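Local coordinates for protein D-aminopeptidase (PDB 1HI9) that cuts N-terminal residues from peptides containing D-amino acids, as a zinc-dependent aminopeptidase whose ten subunits enclose the active sites in a central chamber, at residues H115-I118 with H123-I126; F119-F124 with V263-A268; D215-S220 with L255-A260. One frame throughout, in Å; residues are numbered along the deposited sequence.

Interaction 1. Residues H115-I118 with H123-I126; sequences HSMI and HFYI
Phe124 is where strand 123-126 meets the active-site loop 115-118, through Ser116 and Met117. The strand belongs to the antiparallel sheet of this D-aminopeptidase. The loop carries the active-site nucleophile, His115. The closest pair of CA atoms is His123 and Ser116, 7.4 Å apart. The CB of His123 points away from the loop, and its backbone pairs with Glu222 of the neighbouring strand 218-223.

Phe124 follows and carries the contact. Its CG stands opposite its own carbonyl carbon, chi1 -87°, and the ring reaches the loop. Met117 meets this ring at its edge, in plane: Met117 CG lies 3.7 Å from Phe124 CE1. The two side chains cross at about a right angle. The Met117 chain then bends at chi2 and chi3, and its end leads away from the strand. Ser116 CB comes obliquely to the same corner, 3.9 Å from Phe124 CE1. An alanine in place of Phe124 is likely to leave Met117 CG and Ser116 CB without their apolar partner and open a gap between loop and strand.

At Tyr125 and Ile126 the strand moves on from the loop. The backbone of Tyr125 bonds to that of Ser220, and Ile126 packs on Leu136 and Tyr139 of helix 133-143. On the loop side, Met117 N bonds to OE2 of the zinc ligand Glu133, and Ser116 OG bonds to Ala107 N. Ser116 OG also holds a water at 2.7 Å, and that water accepts a weak bond of 3.1 Å from Phe124 N.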
loop_
_atom_site.group_PDB
_atom_site.type_symbol
_atom_site.label_atom_id
_atom_site.label_comp_id
_atom_site.label_asym_id
_atom_site.label_seq_id
_atom_site.Cartn_x
_atom_site.Cartn_y
_atom_site.Cartn_z
ATOM N N HIS A 115 -12.565 7.153 -29.241
ATOM C CA HIS A 115 -13.147 5.913 -28.728
ATOM C C HIS A 115 -14.656 6.016 -28.854
ATOM O O HIS A 115 -15.162 7.057 -29.254
ATOM C CB HIS A 115 -12.772 5.685 -27.262
ATOM C CG HIS A 115 -13.384 6.679 -26.328
ATOM N ND1 HIS A 115 -12.920 7.972 -26.209
ATOM C CD2 HIS A 115 -14.454 6.588 -25.506
ATOM C CE1 HIS A 115 -13.674 8.632 -25.352
ATOM N NE2 HIS A 115 -14.613 7.815 -24.908
ATOM N N SER A 116 -15.352 4.928 -28.532
ATOM C CA SER A 116 -16.810 4.872 -28.587
ATOM C C SER A 116 -17.365 4.134 -27.367
ATOM O O SER A 116 -17.380 2.906 -27.341
ATOM C CB SER A 116 -17.273 4.154 -29.860
ATOM O OG SER A 116 -16.870 4.850 -31.016
ATOM N N MET A 117 -17.821 4.897 -26.375
ATOM C CA MET A 117 -18.377 4.376 -25.120
ATOM C C MET A 117 -17.344 3.661 -24.246
ATOM O O MET A 117 -17.064 4.105 -23.139
ATOM C CB MET A 117 -19.563 3.454 -25.392
ATOM C CG MET A 117 -20.784 4.166 -25.975
ATOM S SD MET A 117 -21.368 5.594 -24.987
ATOM C CE MET A 117 -22.124 4.776 -23.568
ATOM N N ILE A 118 -16.784 2.555 -24.730
ATOM C CA ILE A 118 -15.771 1.825 -23.964
ATOM C C ILE A 118 -14.558 1.589 -24.849
ATOM O O ILE A 118 -14.667 1.627 -26.073
ATOM C CB ILE A 118 -16.298 0.463 -23.483
ATOM C CG1 ILE A 118 -16.727 -0.372 -24.691
ATOM C CG2 ILE A 118 -17.464 0.669 -22.532
ATOM C CD1 ILE A 118 -16.993 -1.818 -24.366
ATOM N N HIS A 123 -16.014 -0.269 -33.714
ATOM C CA HIS A 123 -17.019 0.405 -34.532
ATOM C C HIS A 123 -18.445 0.104 -34.077
ATOM O O HIS A 123 -18.743 -0.978 -33.569
ATOM C CB HIS A 123 -16.920 -0.017 -36.010
ATOM C CG HIS A 123 -15.669 0.429 -36.700
ATOM N ND1 HIS A 123 -14.681 -0.448 -37.090
ATOM C CD2 HIS A 123 -15.239 1.663 -37.056
ATOM C CE1 HIS A 123 -13.692 0.224 -37.653
ATOM N NE2 HIS A 123 -14.007 1.508 -37.645
ATOM N N PHE A 124 -19.317 1.082 -34.274
ATOM C CA PHE A 124 -20.736 0.963 -33.990
ATOM C C PHE A 124 -21.382 1.051 -35.374
ATOM O O PHE A 124 -20.914 1.804 -36.234
ATOM C CB PHE A 124 -21.233 2.141 -33.149
ATOM C CG PHE A 124 -21.074 1.955 -31.665
ATOM C CD1 PHE A 124 -21.045 3.064 -30.811
ATOM C CD2 PHE A 124 -20.984 0.684 -31.112
ATOM C CE1 PHE A 124 -20.921 2.905 -29.433
ATOM C CE2 PHE A 124 -20.862 0.517 -29.743
ATOM C CZ PHE A 124 -20.833 1.629 -28.898
ATOM N N TYR A 125 -22.448 0.292 -35.600
ATOM C CA TYR A 125 -23.141 0.327 -36.882
ATOM C C TYR A 125 -24.655 0.354 -36.698
ATOM O O TYR A 125 -25.233 -0.407 -35.911
ATOM C CB TYR A 125 -22.800 -0.903 -37.744
ATOM C CG TYR A 125 -21.376 -1.010 -38.243
ATOM C CD1 TYR A 125 -20.447 -1.824 -37.595
ATOM C CD2 TYR A 125 -20.961 -0.302 -39.373
ATOM C CE1 TYR A 125 -19.140 -1.932 -38.057
ATOM C CE2 TYR A 125 -19.658 -0.399 -39.845
ATOM C CZ TYR A 125 -18.751 -1.221 -39.179
ATOM O OH TYR A 125 -17.454 -1.352 -39.628
ATOM N N ILE A 126 -25.290 1.249 -37.436
ATOM C CA ILE A 126 -26.734 1.355 -37.434
ATOM C C ILE A 126 -27.096 1.125 -38.895
ATOM O O ILE A 126 -26.985 2.036 -39.716
ATOM C CB ILE A 126 -27.211 2.744 -36.976
ATOM C CG1 ILE A 126 -26.926 2.922 -35.490
ATOM C CG2 ILE A 126 -28.718 2.878 -37.206
ATOM C CD1 ILE A 126 -27.659 1.906 -34.607
HETATM O O HOH W 1 -17.502 3.456 -33.296
#

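Interaction 2. Residues F119-F124 with V263-A268; sequences FGVRHF and VMTELA
Val121 and Thr265 mark the nearest backbone approach here, with their CA atoms 7.6 Å apart. Helix 254-268 packs on strand 121-126 of the antiparallel sheet. The helical segment is regular, with Leu267 N to Val263 O at 2.9 Å and Ala268 N to Met264 O at 3.0 Å. Segment 119-124 turns a corner at Arg122. There Arg122 and His123 both face Glu222, which makes a classic beta bulge. The corner lies between Val121 and Phe124, and both of these side chains still reach the helix.

Thr265 fills the angle between them with a single methyl. Thr265 CG2 lies 3.9 Å from Val121 CG1. It also meets the Phe124 ring at the edge, in plane, 3.9 Å from Phe124 CZ. Its next neighbour on that ring is Phe124 CE2, at 4.1 Å. The torsion of Thr265 explains this. OG1 takes the place between N and C, chi1 56°, which leaves CG2 anti to the carbonyl carbon and facing the strand. There OG1 bonds back into the helix, to Met261 O and also to Leu262 O. The polar end is thus satisfied by the helix, and the contact with the strand is purely apolar.

Outside the pair, the Arg122 guanidinium forms a salt bridge with Glu222. Glu266, the residue after Thr265, forms one with Arg270 of a neighbouring subunit, so this side of the helix lies at a subunit interface of the decamer. Val121 also turns back on the ring of its own segment: its CG2 sits 4.3 Å above one face of Phe124, offset toward the rim.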
loop_
_atom_site.group_PDB
_atom_site.type_symbol
_atom_site.label_atom_id
_atom_site.label_comp_id
_atom_site.label_asym_id
_atom_site.label_seq_id
_atom_site.Cartn_x
_atom_site.Cartn_y
_atom_site.Cartn_z
ATOM N N PHE A 119 -13.409 1.345 -24.228
ATOM C CA PHE A 119 -12.173 1.110 -24.970
ATOM C C PHE A 119 -12.299 -0.096 -25.885
ATOM O O PHE A 119 -11.665 -0.159 -26.939
ATOM C CB PHE A 119 -11.005 0.888 -23.999
ATOM C CG PHE A 119 -10.636 2.115 -23.200
ATOM C CD1 PHE A 119 -10.391 2.022 -21.825
ATOM C CD2 PHE A 119 -10.517 3.358 -23.820
ATOM C CE1 PHE A 119 -10.044 3.149 -21.076
ATOM C CE2 PHE A 119 -10.170 4.495 -23.085
ATOM C CZ PHE A 119 -9.930 4.387 -21.710
ATOM N N GLY A 120 -13.138 -1.045 -25.484
ATOM C CA GLY A 120 -13.306 -2.257 -26.261
ATOM C C GLY A 120 -13.998 -2.215 -27.615
ATOM O O GLY A 120 -13.900 -3.181 -28.373
ATOM N N VAL A 121 -14.699 -1.138 -27.952
ATOM C CA VAL A 121 -15.366 -1.140 -29.245
ATOM C C VAL A 121 -14.530 -0.501 -30.338
ATOM O O VAL A 121 -13.832 0.499 -30.116
ATOM C CB VAL A 121 -16.740 -0.425 -29.220
ATOM C CG1 VAL A 121 -17.541 -0.851 -28.005
ATOM C CG2 VAL A 121 -16.550 1.069 -29.262
ATOM N N ARG A 122 -14.585 -1.092 -31.523
ATOM C CA ARG A 122 -13.855 -0.550 -32.658
ATOM C C ARG A 122 -14.795 0.238 -33.542
ATOM O O ARG A 122 -14.419 1.286 -34.054
ATOM C CB ARG A 122 -13.193 -1.666 -33.461
ATOM C CG ARG A 122 -11.791 -1.983 -32.991
ATOM C CD ARG A 122 -11.212 -3.077 -33.827
ATOM N NE ARG A 122 -11.182 -2.756 -35.260
ATOM C CZ ARG A 122 -10.269 -1.985 -35.840
ATOM N NH1 ARG A 122 -9.301 -1.438 -35.117
ATOM N NH2 ARG A 122 -10.306 -1.782 -37.145
ATOM N N HIS A 123 -16.014 -0.269 -33.714
ATOM C CA HIS A 123 -17.019 0.405 -34.532
ATOM C C HIS A 123 -18.445 0.104 -34.077
ATOM O O HIS A 123 -18.743 -0.978 -33.569
ATOM C CB HIS A 123 -16.920 -0.017 -36.010
ATOM C CG HIS A 123 -15.669 0.429 -36.700
ATOM N ND1 HIS A 123 -14.681 -0.448 -37.090
ATOM C CD2 HIS A 123 -15.239 1.663 -37.056
ATOM C CE1 HIS A 123 -13.692 0.224 -37.653
ATOM N NE2 HIS A 123 -14.007 1.508 -37.645
ATOM N N PHE A 124 -19.317 1.082 -34.274
ATOM C CA PHE A 124 -20.736 0.963 -33.990
ATOM C C PHE A 124 -21.382 1.051 -35.374
ATOM O O PHE A 124 -20.914 1.804 -36.234
ATOM C CB PHE A 124 -21.233 2.141 -33.149
ATOM C CG PHE A 124 -21.074 1.955 -31.665
ATOM C CD1 PHE A 124 -21.045 3.064 -30.811
ATOM C CD2 PHE A 124 -20.984 0.684 -31.112
ATOM C CE1 PHE A 124 -20.921 2.905 -29.433
ATOM C CE2 PHE A 124 -20.862 0.517 -29.743
ATOM C CZ PHE A 124 -20.833 1.629 -28.898
ATOM N N VAL A 263 -26.043 -2.263 -22.748
ATOM C CA VAL A 263 -25.851 -3.581 -22.157
ATOM C C VAL A 263 -24.682 -4.353 -22.775
ATOM O O VAL A 263 -23.838 -4.874 -22.047
ATOM C CB VAL A 263 -27.136 -4.421 -22.277
ATOM C CG1 VAL A 263 -26.891 -5.832 -21.763
ATOM C CG2 VAL A 263 -28.243 -3.757 -21.474
ATOM N N MET A 264 -24.643 -4.434 -24.106
ATOM C CA MET A 264 -23.572 -5.138 -24.806
ATOM C C MET A 264 -22.194 -4.573 -24.488
ATOM O O MET A 264 -21.248 -5.334 -24.303
ATOM C CB MET A 264 -23.801 -5.100 -26.320
ATOM C CG MET A 264 -24.849 -6.096 -26.828
ATOM S SD MET A 264 -25.197 -5.892 -28.627
ATOM C CE MET A 264 -26.650 -5.004 -28.518
ATOM N N THR A 265 -22.064 -3.250 -24.431
ATOM C CA THR A 265 -20.766 -2.672 -24.110
ATOM C C THR A 265 -20.450 -2.906 -22.630
ATOM O O THR A 265 -19.297 -3.134 -22.257
ATOM C CB THR A 265 -20.723 -1.144 -24.428
ATOM O OG1 THR A 265 -21.785 -0.451 -23.739
ATOM C CG2 THR A 265 -20.859 -0.923 -25.917
ATOM N N GLU A 266 -21.480 -2.852 -21.789
ATOM C CA GLU A 266 -21.294 -3.079 -20.358
ATOM C C GLU A 266 -20.753 -4.502 -20.133
ATOM O O GLU A 266 -19.881 -4.730 -19.293
ATOM C CB GLU A 266 -22.620 -2.907 -19.605
ATOM C CG GLU A 266 -22.461 -2.933 -18.098
ATOM C CD GLU A 266 -21.676 -1.735 -17.584
ATOM O OE1 GLU A 266 -21.104 -1.828 -16.488
ATOM O OE2 GLU A 266 -21.632 -0.691 -18.270
ATOM N N LEU A 267 -21.278 -5.456 -20.892
ATOM C CA LEU A 267 -20.829 -6.833 -20.779
ATOM C C LEU A 267 -19.403 -6.961 -21.290
ATOM O O LEU A 267 -18.568 -7.651 -20.693
ATOM C CB LEU A 267 -21.732 -7.759 -21.590
ATOM C CG LEU A 267 -23.173 -7.906 -21.089
ATOM C CD1 LEU A 267 -24.031 -8.562 -22.148
ATOM C CD2 LEU A 267 -23.181 -8.720 -19.803
ATOM N N ALA A 268 -19.125 -6.299 -22.402
ATOM C CA ALA A 268 -17.805 -6.355 -23.005
ATOM C C ALA A 268 -16.750 -5.782 -22.069
ATOM O O ALA A 268 -15.606 -6.231 -22.067
ATOM C CB ALA A 268 -17.808 -5.600 -24.339
#

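Interaction 3. Residues D215-S220 with L255-A260; sequences DRPVLS and LEAYQA
Ala260 N bonds to Glu256 O at 2.9 Å, the shorter of two backbone bonds in the helical segment 255-260. It sets one turn of the helix that packs on strand 218-220 and the residues just before it. This is helix-on-sheet packing in the antiparallel sheet of the subunit. Helix 254-268 follows strand 246-250 and runs back over strand 218-223, in broadly the same direction as that strand. The second bond, Gln259 N to Leu255 O, is longer at 3.2 Å.

The face turned to the strand is lined by alanines, Ala257 and Ala260, one turn apart. Such small side chains let the backbones come close: the CA atoms of Leu219 and Ala257 are 6.1 Å apart. Leu219 is the main residue on the strand side. Its CG stands opposite the backbone N, chi1 173°, which extends the chain toward the helix. One branch, CD2, does the touching. It reaches the Ala260 methyl, with Leu219 CD2 4.0 Å from Ala260 CB. Leu219 CD2 also presses on the helix backbone, 3.2 Å from Ala257 O.

Pro217, in the loop before the strand, meets the helix one turn back.

Around this contact, Ala260 also packs on Phe249 of strand 246-250, and Leu219 on Ile126 of strand 121-126. Near the start of the helix, Glu256 N bonds to Asp253 OD2, and Glu256 OE2 bonds to Lys252 N. Glu256 and Gln259 pack on Pro236 and Leu234 of a neighbouring subunit. The proline contact is made by one ring carbon: Pro217 CG lies 4.1 Å from Ala257 CB.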
loop_
_atom_site.group_PDB
_atom_site.type_symbol
_atom_site.label_atom_id
_atom_site.label_comp_id
_atom_site.label_asym_id
_atom_site.label_seq_id
_atom_site.Cartn_x
_atom_site.Cartn_y
_atom_site.Cartn_z
ATOM N N ASP A 215 -36.619 2.313 -39.027
ATOM C CA ASP A 215 -37.722 1.843 -38.192
ATOM C C ASP A 215 -37.292 0.704 -37.277
ATOM O O ASP A 215 -37.542 0.741 -36.077
ATOM C CB ASP A 215 -38.882 1.368 -39.068
ATOM C CG ASP A 215 -39.646 2.514 -39.702
ATOM O OD1 ASP A 215 -40.560 2.244 -40.521
ATOM O OD2 ASP A 215 -39.339 3.679 -39.377
ATOM N N ARG A 216 -36.667 -0.318 -37.851
ATOM C CA ARG A 216 -36.199 -1.468 -37.077
ATOM C C ARG A 216 -34.709 -1.595 -37.326
ATOM O O ARG A 216 -34.253 -2.505 -38.014
ATOM C CB ARG A 216 -36.911 -2.747 -37.521
ATOM C CG ARG A 216 -38.404 -2.773 -37.216
ATOM C CD ARG A 216 -39.052 -4.037 -37.775
ATOM N NE ARG A 216 -38.418 -5.255 -37.261
ATOM C CZ ARG A 216 -38.489 -5.661 -35.996
ATOM N NH1 ARG A 216 -39.170 -4.950 -35.104
ATOM N NH2 ARG A 216 -37.881 -6.780 -35.623
ATOM N N PRO A 217 -33.929 -0.676 -36.751
ATOM C CA PRO A 217 -32.477 -0.659 -36.908
ATOM C C PRO A 217 -31.748 -1.905 -36.440
ATOM O O PRO A 217 -32.134 -2.550 -35.468
ATOM C CB PRO A 217 -32.065 0.588 -36.128
ATOM C CG PRO A 217 -33.066 0.636 -35.028
ATOM C CD PRO A 217 -34.360 0.311 -35.743
ATOM N N VAL A 218 -30.696 -2.242 -37.167
ATOM C CA VAL A 218 -29.871 -3.380 -36.830
ATOM C C VAL A 218 -28.586 -2.804 -36.257
ATOM O O VAL A 218 -27.824 -2.113 -36.948
ATOM C CB VAL A 218 -29.529 -4.233 -38.068
ATOM C CG1 VAL A 218 -28.535 -5.318 -37.697
ATOM C CG2 VAL A 218 -30.797 -4.856 -38.635
ATOM N N LEU A 219 -28.360 -3.079 -34.978
ATOM C CA LEU A 219 -27.176 -2.606 -34.294
ATOM C C LEU A 219 -26.046 -3.598 -34.480
ATOM O O LEU A 219 -26.231 -4.795 -34.296
ATOM C CB LEU A 219 -27.461 -2.441 -32.798
ATOM C CG LEU A 219 -26.254 -2.099 -31.909
ATOM C CD1 LEU A 219 -25.619 -0.803 -32.392
ATOM C CD2 LEU A 219 -26.697 -1.962 -30.445
ATOM N N SER A 220 -24.882 -3.101 -34.867
ATOM C CA SER A 220 -23.715 -3.949 -35.040
ATOM C C SER A 220 -22.585 -3.311 -34.243
ATOM O O SER A 220 -22.366 -2.099 -34.310
ATOM C CB SER A 220 -23.313 -4.057 -36.518
ATOM O OG SER A 220 -24.152 -4.961 -37.212
ATOM N N LEU A 255 -34.587 3.383 -29.876
ATOM C CA LEU A 255 -34.480 3.384 -28.432
ATOM C C LEU A 255 -34.016 2.031 -27.885
ATOM O O LEU A 255 -33.189 1.978 -26.971
ATOM C CB LEU A 255 -35.806 3.785 -27.790
ATOM C CG LEU A 255 -36.346 5.168 -28.165
ATOM C CD1 LEU A 255 -37.434 5.548 -27.180
ATOM C CD2 LEU A 255 -35.243 6.225 -28.138
ATOM N N GLU A 256 -34.541 0.939 -28.435
ATOM C CA GLU A 256 -34.139 -0.383 -27.977
ATOM C C GLU A 256 -32.704 -0.649 -28.432
ATOM O O GLU A 256 -31.916 -1.303 -27.735
ATOM C CB GLU A 256 -35.063 -1.469 -28.541
ATOM C CG GLU A 256 -35.045 -2.748 -27.719
ATOM C CD GLU A 256 -35.655 -3.942 -28.440
ATOM O OE1 GLU A 256 -36.130 -4.876 -27.746
ATOM O OE2 GLU A 256 -35.648 -3.960 -29.695
ATOM N N ALA A 257 -32.365 -0.125 -29.603
ATOM C CA ALA A 257 -31.029 -0.306 -30.154
ATOM C C ALA A 257 -30.012 0.391 -29.257
ATOM O O ALA A 257 -28.918 -0.127 -29.036
ATOM C CB ALA A 257 -30.958 0.272 -31.570
ATOM N N TYR A 258 -30.388 1.552 -28.730
ATOM C CA TYR A 258 -29.488 2.301 -27.873
ATOM C C TYR A 258 -29.222 1.533 -26.591
ATOM O O TYR A 258 -28.071 1.345 -26.188
ATOM C CB TYR A 258 -30.070 3.680 -27.544
ATOM C CG TYR A 258 -29.045 4.628 -26.960
ATOM C CD1 TYR A 258 -28.116 5.269 -27.771
ATOM C CD2 TYR A 258 -28.979 4.849 -25.591
ATOM C CE1 TYR A 258 -27.140 6.108 -27.235
ATOM C CE2 TYR A 258 -28.010 5.684 -25.042
ATOM C CZ TYR A 258 -27.094 6.309 -25.872
ATOM O OH TYR A 258 -26.134 7.131 -25.330
ATOM N N GLN A 259 -30.289 1.077 -25.950
ATOM C CA GLN A 259 -30.131 0.316 -24.717
ATOM C C GLN A 259 -29.394 -1.002 -24.931
ATOM O O GLN A 259 -28.665 -1.455 -24.051
ATOM C CB GLN A 259 -31.487 0.086 -24.064
ATOM C CG GLN A 259 -32.022 1.359 -23.433
ATOM C CD GLN A 259 -33.193 1.107 -22.505
ATOM O OE1 GLN A 259 -33.483 1.916 -21.617
ATOM N NE2 GLN A 259 -33.879 -0.013 -22.706
ATOM N N ALA A 260 -29.569 -1.605 -26.101
ATOM C CA ALA A 260 -28.871 -2.841 -26.390
ATOM C C ALA A 260 -27.380 -2.508 -26.413
ATOM O O ALA A 260 -26.552 -3.306 -25.978
ATOM C CB ALA A 260 -29.317 -3.400 -27.732
#

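Overall arrangement
All three contacts use one antiparallel sheet, and helix 254-268 serves two of them. Interactions 1 and 2 share His123 and Phe124, and their centres are about 7 Å apart. Ile118 of the loop adds to their joint, with its CD1 3.9 Å from Ala268 CB. Interaction 3 lies farther along, its centre about 13 Å from that of interaction 1. Tyr125 N and Ser220 O, 2.7 Å apart, probably bond between the two neighbouring strands. Met264 CE lies 3.6 Å from Leu219 CD2 and joins interactions 2 and 3. Interaction 1 is at the active site: the Met117 side chain is about 6 Å from a zinc ion.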